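Local coordinates for ethanolamine utilization protein EutL (Clostridium perfringens E str. JGS1987, PDB 4TME) that forms part of the shell of the ethanolamine-utilization bacterial microcompartment and binds ethanolamine, which probably controls opening of its pore allosterically, at residues E59-M68 / A80-P90. Residues are numbered along the deposited sequence; the frame is centred on the assembly and turned at random.
Sequences EVDVVYARSM and AGEVIGILAGP. With ETA (ethanolamine), chain K.
Ile86 packs against Val63 and Tyr64 at once: Ile86 CB lies 3.6 Å from Tyr64 CB, while Ile86 CG2 meets Val63 CG2, the two side chains crossing at about a right angle. Val63 CG1, anti to its own carbonyl carbon (chi1 -63°), reaches Ala88 CB at 3.6 Å. At the Tyr64 ring, Ile84 CG2 sits at the edge, 4.0 Å from Tyr64 CE1; the same methyl meets Met68 CE, brought round by bends at chi2 and chi3. On the opposite face Leu87 CD2 lies against Val62 CG2, and Val60 CG2, just before the strand, also reaches it.

Val63 and Tyr64 both stand opposite Ile86, a classic beta bulge between antiparallel strand 61-67, at the sheet edge, and its inner neighbour 83-89. Ile86 O takes a straight bond from Val63 N (2.9 Å) and a weak one from Tyr64 N (3.4 Å). Ile86 N to Tyr64 O closes the bulge; regular pairing then runs through Ala65 and Gly85 to the reciprocal bonds of Arg66 and Ile84. Finally, Met68 N reaches Glu82 O from above the carbonyl plane.

Glu82 OE2 accepts hydrogen bonds from the hydroxyl O of ethanolamine (2.6 Å), its N (3.0 Å) and the backbone N of Asp44; this last bond and Ala72 N on Glu82 OE1 probably fix the carboxylate's orientation. Receiving both polar ends of the ligand, Glu82 probably helps recognise the amino alcohol alongside Asp44 OD1 and Thr182 OG1.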
loop_
_atom_site.group_PDB
_atom_site.type_symbol
_atom_site.label_atom_id
_atom_site.label_comp_id
_atom_site.label_asym_id
_atom_site.label_seq_id
_atom_site.Cartn_x
_atom_site.Cartn_y
_atom_site.Cartn_z
ATOM N N GLU C 59 10.802 -7.523 30.489
ATOM C CA GLU C 59 9.849 -8.614 30.320
ATOM C C GLU C 59 8.738 -8.160 29.383
ATOM O O GLU C 59 7.627 -7.866 29.811
ATOM C CB GLU C 59 9.277 -9.075 31.670
ATOM C CG GLU C 59 8.504 -10.393 31.539
ATOM C CD GLU C 59 8.028 -10.960 32.857
ATOM O OE1 GLU C 59 7.279 -11.963 32.831
ATOM O OE2 GLU C 59 8.389 -10.399 33.905
ATOM N N VAL C 60 9.074 -8.064 28.101
ATOM C CA VAL C 60 8.144 -7.615 27.070
ATOM C C VAL C 60 8.259 -8.491 25.825
ATOM O O VAL C 60 9.325 -9.040 25.522
ATOM C CB VAL C 60 8.379 -6.151 26.636
ATOM C CG1 VAL C 60 8.071 -5.211 27.786
ATOM C CG2 VAL C 60 9.798 -5.949 26.138
ATOM N N ASP C 61 7.143 -8.590 25.117
ATOM C CA ASP C 61 7.061 -9.268 23.816
ATOM C C ASP C 61 6.666 -8.252 22.759
ATOM O O ASP C 61 5.872 -7.357 23.034
ATOM C CB ASP C 61 6.004 -10.376 23.825
ATOM C CG ASP C 61 6.310 -11.502 24.792
ATOM O OD1 ASP C 61 7.449 -12.002 24.808
ATOM O OD2 ASP C 61 5.384 -11.903 25.526
ATOM N N VAL C 62 7.175 -8.385 21.524
ATOM C CA VAL C 62 6.641 -7.565 20.436
ATOM C C VAL C 62 5.383 -8.230 19.929
ATOM O O VAL C 62 5.450 -9.361 19.436
ATOM C CB VAL C 62 7.653 -7.407 19.306
ATOM C CG1 VAL C 62 7.068 -6.564 18.152
ATOM C CG2 VAL C 62 8.936 -6.795 19.870
ATOM N N VAL C 63 4.242 -7.554 20.059
ATOM C CA VAL C 63 2.967 -8.172 19.694
ATOM C C VAL C 63 2.366 -7.538 18.458
ATOM O O VAL C 63 1.391 -8.063 17.896
ATOM C CB VAL C 63 1.948 -8.106 20.855
ATOM C CG1 VAL C 63 2.487 -8.903 22.039
ATOM C CG2 VAL C 63 1.610 -6.670 21.242
ATOM N N TYR C 64 2.952 -6.431 18.018
ATOM C CA TYR C 64 2.472 -5.736 16.827
ATOM C C TYR C 64 3.604 -4.925 16.230
ATOM O O TYR C 64 4.337 -4.231 16.943
ATOM C CB TYR C 64 1.276 -4.838 17.187
ATOM C CG TYR C 64 0.400 -4.474 15.993
ATOM C CD1 TYR C 64 0.726 -3.412 15.178
ATOM C CD2 TYR C 64 -0.739 -5.206 15.703
ATOM C CE1 TYR C 64 -0.081 -3.074 14.065
ATOM C CE2 TYR C 64 -1.540 -4.880 14.625
ATOM C CZ TYR C 64 -1.199 -3.806 13.810
ATOM O OH TYR C 64 -2.004 -3.510 12.708
ATOM N N ALA C 65 3.779 -5.008 14.908
ATOM C CA ALA C 65 4.878 -4.322 14.252
ATOM C C ALA C 65 4.582 -4.182 12.773
ATOM O O ALA C 65 4.672 -5.172 12.030
ATOM C CB ALA C 65 6.199 -5.099 14.453
ATOM N N ARG C 66 4.194 -2.987 12.349
ATOM C CA ARG C 66 3.801 -2.768 10.951
ATOM C C ARG C 66 4.328 -1.453 10.405
ATOM O O ARG C 66 4.409 -0.455 11.133
ATOM C CB ARG C 66 2.276 -2.770 10.795
ATOM C CG ARG C 66 1.537 -4.081 11.087
ATOM C CD ARG C 66 1.795 -5.145 10.031
ATOM N NE ARG C 66 1.556 -4.660 8.655
ATOM C CZ ARG C 66 0.360 -4.473 8.093
ATOM N NH1 ARG C 66 -0.756 -4.733 8.756
ATOM N NH2 ARG C 66 0.272 -4.029 6.835
ATOM N N SER C 67 4.646 -1.471 9.108
ATOM C CA SER C 67 5.115 -0.311 8.369
ATOM C C SER C 67 3.982 0.411 7.632
ATOM O O SER C 67 2.982 -0.215 7.268
ATOM C CB SER C 67 6.182 -0.753 7.348
ATOM O OG SER C 67 7.266 -1.379 8.037
ATOM N N MET C 68 4.176 1.700 7.382
ATOM C CA MET C 68 3.168 2.533 6.723
ATOM C C MET C 68 3.355 2.592 5.202
ATOM O O MET C 68 4.494 2.673 4.694
ATOM C CB MET C 68 3.195 3.965 7.258
ATOM C CG MET C 68 3.026 4.068 8.760
ATOM S SD MET C 68 1.384 3.561 9.303
ATOM C CE MET C 68 1.756 2.241 10.398
ATOM N N ALA C 80 2.404 9.657 12.439
ATOM C CA ALA C 80 2.314 8.354 11.791
ATOM C C ALA C 80 3.673 7.774 11.390
ATOM O O ALA C 80 3.874 6.558 11.465
ATOM C CB ALA C 80 1.410 8.438 10.556
ATOM N N GLY C 81 4.594 8.631 10.961
ATOM C CA GLY C 81 5.912 8.174 10.535
ATOM C C GLY C 81 5.785 7.077 9.490
ATOM O O GLY C 81 4.973 7.182 8.567
ATOM N N GLU C 82 6.581 6.027 9.633
ATOM C CA GLU C 82 6.407 4.851 8.809
ATOM C C GLU C 82 6.414 3.542 9.569
ATOM O O GLU C 82 6.585 2.478 8.981
ATOM C CB GLU C 82 7.476 4.816 7.712
ATOM C CG GLU C 82 8.888 4.639 8.208
ATOM C CD GLU C 82 9.926 4.593 7.082
ATOM O OE1 GLU C 82 9.742 5.289 6.049
ATOM O OE2 GLU C 82 10.947 3.863 7.249
ATOM N N VAL C 83 6.185 3.586 10.876
ATOM C CA VAL C 83 6.112 2.356 11.644
ATOM C C VAL C 83 5.311 2.547 12.933
ATOM O O VAL C 83 5.370 3.617 13.551
ATOM C CB VAL C 83 7.533 1.832 11.999
ATOM C CG1 VAL C 83 8.305 2.822 12.885
ATOM C CG2 VAL C 83 7.498 0.459 12.642
ATOM N N ILE C 84 4.564 1.512 13.301
ATOM C CA ILE C 84 3.974 1.417 14.636
ATOM C C ILE C 84 4.439 0.102 15.251
ATOM O O ILE C 84 4.412 -0.971 14.616
ATOM C CB ILE C 84 2.424 1.508 14.636
ATOM C CG1 ILE C 84 1.942 1.451 16.112
ATOM C CG2 ILE C 84 1.807 0.432 13.715
ATOM C CD1 ILE C 84 0.568 1.915 16.345
ATOM N N GLY C 85 4.935 0.193 16.485
ATOM C CA GLY C 85 5.360 -0.971 17.227
ATOM C C GLY C 85 4.587 -1.054 18.535
ATOM O O GLY C 85 4.296 -0.017 19.142
ATOM N N ILE C 86 4.216 -2.267 18.946
ATOM C CA ILE C 86 3.554 -2.467 20.229
ATOM C C ILE C 86 4.253 -3.547 21.026
ATOM O O ILE C 86 4.405 -4.693 20.574
ATOM C CB ILE C 86 2.053 -2.846 20.070
ATOM C CG1 ILE C 86 1.329 -1.766 19.271
ATOM C CG2 ILE C 86 1.375 -2.993 21.470
ATOM C CD1 ILE C 86 -0.160 -2.015 19.028
ATOM N N LEU C 87 4.710 -3.152 22.209
ATOM C CA LEU C 87 5.255 -4.060 23.206
ATOM C C LEU C 87 4.161 -4.448 24.183
ATOM O O LEU C 87 3.304 -3.628 24.499
ATOM C CB LEU C 87 6.398 -3.397 23.988
ATOM C CG LEU C 87 7.653 -3.041 23.197
ATOM C CD1 LEU C 87 8.561 -2.211 24.113
ATOM C CD2 LEU C 87 8.368 -4.298 22.763
ATOM N N ALA C 88 4.177 -5.687 24.652
ATOM C CA ALA C 88 3.243 -6.107 25.699
ATOM C C ALA C 88 4.014 -6.758 26.845
ATOM O O ALA C 88 4.996 -7.465 26.646
ATOM C CB ALA C 88 2.189 -7.062 25.156
ATOM N N GLY C 89 3.546 -6.507 28.056
ATOM C CA GLY C 89 4.174 -7.078 29.230
ATOM C C GLY C 89 3.175 -7.166 30.362
ATOM O O GLY C 89 2.043 -6.722 30.226
ATOM N N PRO C 90 3.598 -7.740 31.489
ATOM C CA PRO C 90 2.723 -8.018 32.633
ATOM C C PRO C 90 2.376 -6.798 33.460
ATOM O O PRO C 90 1.451 -6.869 34.265
ATOM C CB PRO C 90 3.550 -8.997 33.473
ATOM C CG PRO C 90 4.957 -8.679 33.133
ATOM C CD PRO C 90 4.925 -8.353 31.664
HETATM C CA ETA K . 13.140 1.900 4.980
HETATM N N ETA K . 11.698 2.017 5.015
HETATM C C ETA K . 13.797 3.246 5.248
HETATM O O ETA K . 13.384 3.819 6.462
#